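Local coordinates for protein terminal oxygenase component of carbazole 1,9a-dioxygenase (Sphingomonas, PDB 3GKQ) that probably dioxygenates carbazole at its angular position, passing electrons from a Rieske [2Fe-2S] cluster to a non-haem iron, at residues E54-N59 with K125-R130; I68-R71 with V77-S80; H96-R101 with G105-I110. All coordinates share one frame; numbering follows the deposited sequence.

Contact 1: E54-N59 with K125-R130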
# COMPACT_ATOMS: atom_id res chain seq x y z
N GLU A 54 -1.04 -18.36 -9.84
CA GLU A 54 -1.95 -19.41 -9.41
C GLU A 54 -1.53 -20.03 -8.08
O GLU A 54 -0.36 -20.37 -7.88
CB GLU A 54 -2.05 -20.48 -10.50
CG GLU A 54 -2.74 -19.97 -11.78
CD GLU A 54 -2.76 -21.00 -12.92
OE1 GLU A 54 -2.77 -22.21 -12.64
OE2 GLU A 54 -2.79 -20.58 -14.09
N LYS A 55 -2.48 -20.18 -7.16
CA LYS A 55 -2.20 -20.76 -5.85
C LYS A 55 -2.40 -22.27 -5.89
O LYS A 55 -3.49 -22.76 -6.20
CB LYS A 55 -3.09 -20.11 -4.79
CG LYS A 55 -2.78 -18.63 -4.58
CD LYS A 55 -3.78 -17.95 -3.65
CE LYS A 55 -3.66 -18.46 -2.22
NZ LYS A 55 -4.65 -17.80 -1.32
N VAL A 56 -1.34 -23.00 -5.58
CA VAL A 56 -1.37 -24.46 -5.62
C VAL A 56 -0.99 -25.08 -4.28
O VAL A 56 -0.23 -24.50 -3.51
CB VAL A 56 -0.38 -24.97 -6.71
CG1 VAL A 56 -0.45 -26.48 -6.83
CG2 VAL A 56 -0.71 -24.29 -8.05
N LEU A 57 -1.55 -26.26 -3.99
CA LEU A 57 -1.25 -26.96 -2.74
C LEU A 57 -0.59 -28.29 -3.09
O LEU A 57 -1.15 -29.09 -3.84
CB LEU A 57 -2.53 -27.23 -1.94
CG LEU A 57 -2.49 -26.98 -0.42
CD1 LEU A 57 -3.58 -27.82 0.23
CD2 LEU A 57 -1.13 -27.31 0.18
N LEU A 58 0.60 -28.51 -2.55
CA LEU A 58 1.34 -29.74 -2.81
C LEU A 58 1.30 -30.69 -1.62
O LEU A 58 1.16 -30.27 -0.48
CB LEU A 58 2.80 -29.42 -3.12
CG LEU A 58 3.14 -28.35 -4.16
CD1 LEU A 58 4.64 -28.11 -4.16
CD2 LEU A 58 2.65 -28.78 -5.53
N ASN A 59 1.44 -31.98 -1.90
CA ASN A 59 1.49 -32.99 -0.84
C ASN A 59 2.10 -34.25 -1.40
O ASN A 59 1.99 -34.54 -2.60
CB ASN A 59 0.09 -33.28 -0.28
CG ASN A 59 0.14 -34.14 0.97
OD1 ASN A 59 1.11 -34.08 1.75
ND2 ASN A 59 -0.89 -34.94 1.19
N LYS A 125 -8.92 -28.38 -9.74
CA LYS A 125 -7.99 -28.54 -10.86
C LYS A 125 -6.73 -29.18 -10.31
O LYS A 125 -6.30 -28.86 -9.20
CB LYS A 125 -7.63 -27.19 -11.48
CG LYS A 125 -6.46 -27.31 -12.46
CD LYS A 125 -5.98 -25.98 -12.97
CE LYS A 125 -4.59 -26.15 -13.60
NZ LYS A 125 -4.53 -27.25 -14.60
N THR A 126 -6.14 -30.08 -11.08
CA THR A 126 -4.90 -30.74 -10.67
C THR A 126 -3.80 -30.29 -11.63
O THR A 126 -4.08 -29.93 -12.76
CB THR A 126 -5.02 -32.27 -10.72
OG1 THR A 126 -5.23 -32.70 -12.07
CG2 THR A 126 -6.18 -32.75 -9.85
N TYR A 127 -2.56 -30.31 -11.17
CA TYR A 127 -1.43 -29.91 -12.00
C TYR A 127 -0.50 -31.09 -12.22
O TYR A 127 -0.10 -31.76 -11.27
CB TYR A 127 -0.63 -28.78 -11.34
CG TYR A 127 -1.37 -27.47 -11.18
CD1 TYR A 127 -2.41 -27.34 -10.26
CD2 TYR A 127 -1.02 -26.35 -11.95
CE1 TYR A 127 -3.07 -26.13 -10.10
CE2 TYR A 127 -1.68 -25.14 -11.80
CZ TYR A 127 -2.71 -25.03 -10.87
OH TYR A 127 -3.37 -23.84 -10.72
N PRO A 128 -0.14 -31.36 -13.49
CA PRO A 128 0.78 -32.48 -13.72
C PRO A 128 2.06 -32.21 -12.94
O PRO A 128 2.49 -31.06 -12.81
CB PRO A 128 0.99 -32.43 -15.23
CG PRO A 128 -0.35 -31.97 -15.73
CD PRO A 128 -0.68 -30.84 -14.76
N VAL A 129 2.66 -33.28 -12.43
CA VAL A 129 3.88 -33.16 -11.65
C VAL A 129 5.00 -34.05 -12.17
O VAL A 129 4.75 -35.14 -12.67
CB VAL A 129 3.64 -33.54 -10.17
CG1 VAL A 129 4.92 -33.37 -9.37
CG2 VAL A 129 2.52 -32.69 -9.58
N ARG A 130 6.23 -33.55 -12.06
CA ARG A 130 7.42 -34.28 -12.46
C ARG A 130 8.44 -33.95 -11.38
O ARG A 130 8.57 -32.80 -10.98
CB ARG A 130 7.96 -33.81 -13.82
CG ARG A 130 7.22 -34.35 -15.04
CD ARG A 130 7.35 -35.87 -15.17
NE ARG A 130 8.74 -36.30 -15.33
CZ ARG A 130 9.43 -36.26 -16.47
NH1 ARG A 130 8.86 -35.80 -17.58
NH2 ARG A 130 10.69 -36.68 -16.51
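V56 and Y127 mark the closest approach of the two backbones, yet the CA of V56 still lies 8.4 Å from the CA of Y127, so E54-N59 and K125-R130 are joined by side chains and not by main-chain pairing. The span is made chiefly by one tyrosine ring, a good example of how a polar rim and an apolar face can be used together. At the rim, Y127 OH donates to E54 OE1 over a short 2.6 Å. The oxygen sits in the plane of the ring and accepts on its anti lone pair, away from OE2, while the carboxylate plane is turned 50° from the ring. E54 reaches this position because its CG stands anti to the carbonyl carbon (chi1 -67°) and the chain runs extended from there. The second oxygen, OE2, takes a salt bridge from R29 and a hydrogen bond from Q378; the carboxylate is thus gripped at both oxygens, which limits its rotation. Over one face of the ring comes V56: its CG2 lies 3.8 Å from the centroid of Y127, a CH-pi contact, and CG1 rests 4.0 Å from Y127 CD1. K125 CE stands 3.5 Å above the opposite face of the Y127 ring, nearer the rim than the centre, and the lysine's NZ turns back to the carbonyl O of T126. In the wider fold, strand 54-61 is the middle of the sheet 47-51, 54-61, 64-69, with V56 also packing on V49, L51 and A67, while V129 and L58 both meet L138 of strand 135-140 in the adjoining sheet.

Contact 2: I68-R71 with V77-S80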
# COMPACT_ATOMS: atom_id res chain seq x y z
N ILE A 68 -2.80 -29.70 -6.35
CA ILE A 68 -4.17 -29.30 -6.60
C ILE A 68 -4.32 -27.79 -6.39
O ILE A 68 -3.51 -27.17 -5.71
CB ILE A 68 -5.16 -30.00 -5.63
CG1 ILE A 68 -4.78 -29.65 -4.18
CG2 ILE A 68 -5.14 -31.52 -5.85
CD1 ILE A 68 -5.73 -30.20 -3.12
N ALA A 69 -5.37 -27.22 -6.98
CA ALA A 69 -5.65 -25.80 -6.81
C ALA A 69 -5.89 -25.57 -5.32
O ALA A 69 -6.64 -26.32 -4.68
CB ALA A 69 -6.89 -25.41 -7.61
N ASP A 70 -5.26 -24.54 -4.76
CA ASP A 70 -5.38 -24.23 -3.34
C ASP A 70 -6.58 -23.33 -3.04
O ASP A 70 -6.44 -22.26 -2.45
CB ASP A 70 -4.08 -23.58 -2.85
CG ASP A 70 -3.97 -23.53 -1.33
OD1 ASP A 70 -4.82 -24.13 -0.64
OD2 ASP A 70 -3.01 -22.90 -0.83
N ARG A 71 -7.77 -23.79 -3.43
CA ARG A 71 -8.99 -23.04 -3.19
C ARG A 71 -10.21 -23.96 -3.24
O ARG A 71 -10.39 -24.71 -4.19
CB ARG A 71 -9.17 -21.94 -4.25
CG ARG A 71 -10.39 -21.08 -4.01
CD ARG A 71 -10.39 -19.83 -4.88
NE ARG A 71 -10.66 -20.13 -6.28
CZ ARG A 71 -10.58 -19.24 -7.27
NH1 ARG A 71 -10.23 -17.99 -7.00
NH2 ARG A 71 -10.87 -19.60 -8.51
N VAL A 77 -12.53 -20.42 -0.14
CA VAL A 77 -11.48 -20.19 0.85
C VAL A 77 -10.20 -20.89 0.41
O VAL A 77 -10.23 -21.77 -0.46
CB VAL A 77 -11.86 -20.71 2.25
CG1 VAL A 77 -13.15 -20.05 2.72
CG2 VAL A 77 -11.98 -22.24 2.24
N THR A 78 -9.08 -20.48 1.00
CA THR A 78 -7.80 -21.09 0.69
C THR A 78 -7.66 -22.31 1.60
O THR A 78 -7.63 -22.19 2.82
CB THR A 78 -6.66 -20.09 0.97
OG1 THR A 78 -6.80 -18.96 0.09
CG2 THR A 78 -5.30 -20.75 0.73
N LEU A 79 -7.58 -23.50 0.99
CA LEU A 79 -7.47 -24.74 1.76
C LEU A 79 -6.30 -24.74 2.74
O LEU A 79 -6.45 -25.11 3.90
CB LEU A 79 -7.35 -25.94 0.82
CG LEU A 79 -8.55 -26.21 -0.09
CD1 LEU A 79 -8.17 -27.25 -1.14
CD2 LEU A 79 -9.73 -26.68 0.74
N SER A 80 -5.13 -24.30 2.26
CA SER A 80 -3.92 -24.27 3.08
C SER A 80 -3.96 -23.32 4.27
O SER A 80 -3.02 -23.30 5.07
CB SER A 80 -2.70 -23.95 2.21
OG SER A 80 -2.76 -22.64 1.67
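D70 and S80 clasp the base of the Rieske loop that carries the cluster ligands C72 and H74, and show how a single carboxylate can tie the two ends of a metal-binding loop together. D70 OD1 accepts the backbone N of S80 at 2.9 Å (157° at the hydrogen), and D70 OD2 takes the hydroxyl OG of S80 at 2.5 Å. Both oxygens use their syn lone pairs, so S80 fits into the mouth of the carboxylate and holds it against rotation. The serine can offer both groups to one side because its OG stands between the backbone N and the carbonyl carbon (chi1 66°). Around this clasp the packing is close: T78 CG2 lies 3.5 Å from D70 OD2, and L79 CB 3.4 Å from D70 OD1. Farther along the same side chain, L79 CD1 comes to 4.3 Å from I68 CD1, an apolar contact. The chain at D70 bends in an inverse gamma turn, closed by a weak bond from R71 N to A69 O. Just beyond it, R71 CA gives a CA-H...O contact to V77 O at 3.3 Å. The hydroxyl of T78 is engaged by K55 of strand 54-61, and its backbone N bonds to S340 of a neighbouring subunit, on whose F344 R71 packs. The side chain of V77 points away from I68-R71, and its nearest atom is about 4 Å from the cluster; it also packs on C93. A turn closed at its foot in this way, with a cysteine and a histidine between the clasped ends, belongs to the first of the two cluster-binding loops of a Rieske domain.

Contact 3: H96-R101 with G105-I110. With FES (Fe2/s2 (inorganic) cluster), chain H.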
# COMPACT_ATOMS: atom_id res chain seq x y z
N HIS A 96 -16.41 -26.23 5.66
CA HIS A 96 -17.59 -27.09 5.65
C HIS A 96 -17.26 -28.54 5.30
O HIS A 96 -18.14 -29.30 4.88
CB HIS A 96 -18.65 -26.58 4.67
CG HIS A 96 -18.97 -25.12 4.83
ND1 HIS A 96 -18.29 -24.14 4.14
CD2 HIS A 96 -19.89 -24.49 5.59
CE1 HIS A 96 -18.78 -22.96 4.48
NE2 HIS A 96 -19.75 -23.14 5.35
N GLY A 97 -15.99 -28.91 5.44
CA GLY A 97 -15.57 -30.27 5.18
C GLY A 97 -15.69 -30.88 3.79
O GLY A 97 -15.74 -32.10 3.68
N TRP A 98 -15.75 -30.06 2.74
CA TRP A 98 -15.81 -30.65 1.40
C TRP A 98 -14.48 -31.39 1.30
O TRP A 98 -13.42 -30.82 1.60
CB TRP A 98 -15.94 -29.58 0.32
CG TRP A 98 -17.35 -29.07 0.15
CD1 TRP A 98 -18.29 -28.90 1.13
CD2 TRP A 98 -17.95 -28.59 -1.06
NE1 TRP A 98 -19.43 -28.33 0.61
CE2 TRP A 98 -19.25 -28.13 -0.74
CE3 TRP A 98 -17.51 -28.49 -2.39
CZ2 TRP A 98 -20.11 -27.59 -1.69
CZ3 TRP A 98 -18.37 -27.95 -3.34
CH2 TRP A 98 -19.65 -27.50 -2.99
N THR A 99 -14.53 -32.65 0.88
CA THR A 99 -13.33 -33.48 0.82
C THR A 99 -12.91 -33.89 -0.59
O THR A 99 -13.70 -34.44 -1.35
CB THR A 99 -13.56 -34.74 1.69
OG1 THR A 99 -13.89 -34.32 3.02
CG2 THR A 99 -12.32 -35.62 1.73
N TYR A 100 -11.64 -33.61 -0.91
CA TYR A 100 -11.09 -33.90 -2.23
C TYR A 100 -9.89 -34.84 -2.20
O TYR A 100 -9.10 -34.83 -1.26
CB TYR A 100 -10.62 -32.59 -2.90
CG TYR A 100 -11.56 -31.40 -2.77
CD1 TYR A 100 -11.56 -30.61 -1.62
CD2 TYR A 100 -12.41 -31.05 -3.81
CE1 TYR A 100 -12.39 -29.49 -1.52
CE2 TYR A 100 -13.24 -29.94 -3.72
CZ TYR A 100 -13.23 -29.16 -2.58
OH TYR A 100 -14.04 -28.05 -2.51
N ARG A 101 -9.75 -35.64 -3.25
CA ARG A 101 -8.61 -36.56 -3.36
C ARG A 101 -7.43 -35.80 -3.96
O ARG A 101 -7.60 -35.00 -4.89
CB ARG A 101 -8.94 -37.74 -4.28
CG ARG A 101 -9.88 -38.80 -3.68
CD ARG A 101 -10.04 -39.96 -4.65
NE ARG A 101 -8.77 -40.61 -4.96
CZ ARG A 101 -8.22 -41.58 -4.23
NH1 ARG A 101 -8.83 -42.03 -3.14
NH2 ARG A 101 -7.05 -42.10 -4.58
N GLY A 105 -8.17 -34.57 -7.50
CA GLY A 105 -8.94 -33.41 -7.07
C GLY A 105 -10.45 -33.60 -6.94
O GLY A 105 -11.17 -32.65 -6.62
N LYS A 106 -10.94 -34.82 -7.16
CA LYS A 106 -12.37 -35.09 -7.09
C LYS A 106 -13.03 -34.89 -5.72
O LYS A 106 -12.48 -35.29 -4.69
CB LYS A 106 -12.67 -36.50 -7.58
CG LYS A 106 -14.14 -36.90 -7.46
CD LYS A 106 -14.36 -38.36 -7.84
CE LYS A 106 -15.82 -38.77 -7.62
NZ LYS A 106 -16.75 -38.02 -8.50
N LEU A 107 -14.20 -34.26 -5.73
CA LEU A 107 -14.97 -34.04 -4.51
C LEU A 107 -15.65 -35.38 -4.24
O LEU A 107 -16.70 -35.68 -4.81
CB LEU A 107 -16.04 -32.96 -4.74
CG LEU A 107 -16.98 -32.64 -3.58
CD1 LEU A 107 -16.18 -32.11 -2.39
CD2 LEU A 107 -18.02 -31.63 -4.03
N VAL A 108 -15.03 -36.19 -3.38
CA VAL A 108 -15.53 -37.53 -3.06
C VAL A 108 -16.46 -37.62 -1.85
O VAL A 108 -17.19 -38.60 -1.70
CB VAL A 108 -14.34 -38.49 -2.84
CG1 VAL A 108 -13.54 -38.06 -1.62
CG2 VAL A 108 -14.84 -39.91 -2.67
N ASP A 109 -16.44 -36.61 -0.99
CA ASP A 109 -17.29 -36.61 0.19
C ASP A 109 -17.48 -35.19 0.72
O ASP A 109 -16.72 -34.28 0.38
CB ASP A 109 -16.64 -37.45 1.31
CG ASP A 109 -16.78 -38.95 1.08
OD1 ASP A 109 -17.91 -39.47 1.17
OD2 ASP A 109 -15.75 -39.61 0.83
N ILE A 110 -18.51 -35.02 1.54
CA ILE A 110 -18.78 -33.74 2.19
C ILE A 110 -19.17 -34.12 3.62
O ILE A 110 -20.31 -34.48 3.90
CB ILE A 110 -19.93 -32.95 1.53
CG1 ILE A 110 -19.54 -32.57 0.09
CG2 ILE A 110 -20.21 -31.69 2.33
CD1 ILE A 110 -20.60 -31.76 -0.64
FE1 FES H . -14.65 -25.18 1.76
FE2 FES H . -17.28 -24.67 2.45
S1 FES H . -16.29 -26.66 2.44
S2 FES H . -15.62 -23.17 1.85
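H96, whose carbonyl O rests near I110 CG2, is the first-shell residue of this hairpin: its ND1 binds an iron of the [2Fe-2S] cluster, FE2, at 2.0 Å. H74 supplies the second imidazole to that iron, and the far nitrogen of H96, NE2, is hydrogen-bonded to D183 of a neighbouring subunit, a link consistent with the route by which electrons pass between subunits in Rieske oxygenases. Next to H96, W98 sets CD1 3.3 Å from bridging sulfide S1. The indole is held from the other strand: I110 runs alongside it, pointing the same way, and puts CD1 over the five-membered ring of W98, 3.9 Å from its centroid and only 12° off the normal. L107 divides its two methyls between aromatic neighbours. Its CD2 meets W98 CE3 at 3.6 Å, whereas its CD1 lies over one face of Y100, 4.2 Å from that ring's centroid. With CG anti to the backbone N (chi1 177°), the leucine leans back over strand 98-101 between the two rings. Y100 in turn reaches L73 N of the first cluster loop through its OH. The scaffold is an antiparallel beta hairpin with a classic bulge, in which V108 and D109 both face T99. T99 N donates to D109 O at 2.8 Å, and V108 N to T99 O at 3.0 Å, the latter nearly in line with the carbonyl bond. Past the bulge, R101 N bonds to K106 O at 3.1 Å. T99 OG1 ties back to G97 O and also pairs with S92 of strand 90-92. Farther out, R101 forms salt bridges with D103 and with E245 of the neighbouring subunit, whose backbone N is bound by D109.

How the contacts relate
The three contacts step through one Rieske domain towards its cluster, and in sequence contacts 2 and 3 are both nested inside the loop that contact 1 closes. Contacts 1 and 2, with centres 10 Å apart, share the sheet of strands 54-61 and 64-69, where L57 N lies 2.8 Å from I68 O; K55 NZ, 2.8 Å from T78 OG1, adds a second tie. Contact 3 is about 16 Å from contact 1, centre to centre, and they touch where T126 CG2 packs 3.6 Å from G105 N. Contacts 2 and 3, centres 12 Å apart, do not touch, but both reach the [2Fe-2S] cluster and both meet the neighbouring subunit.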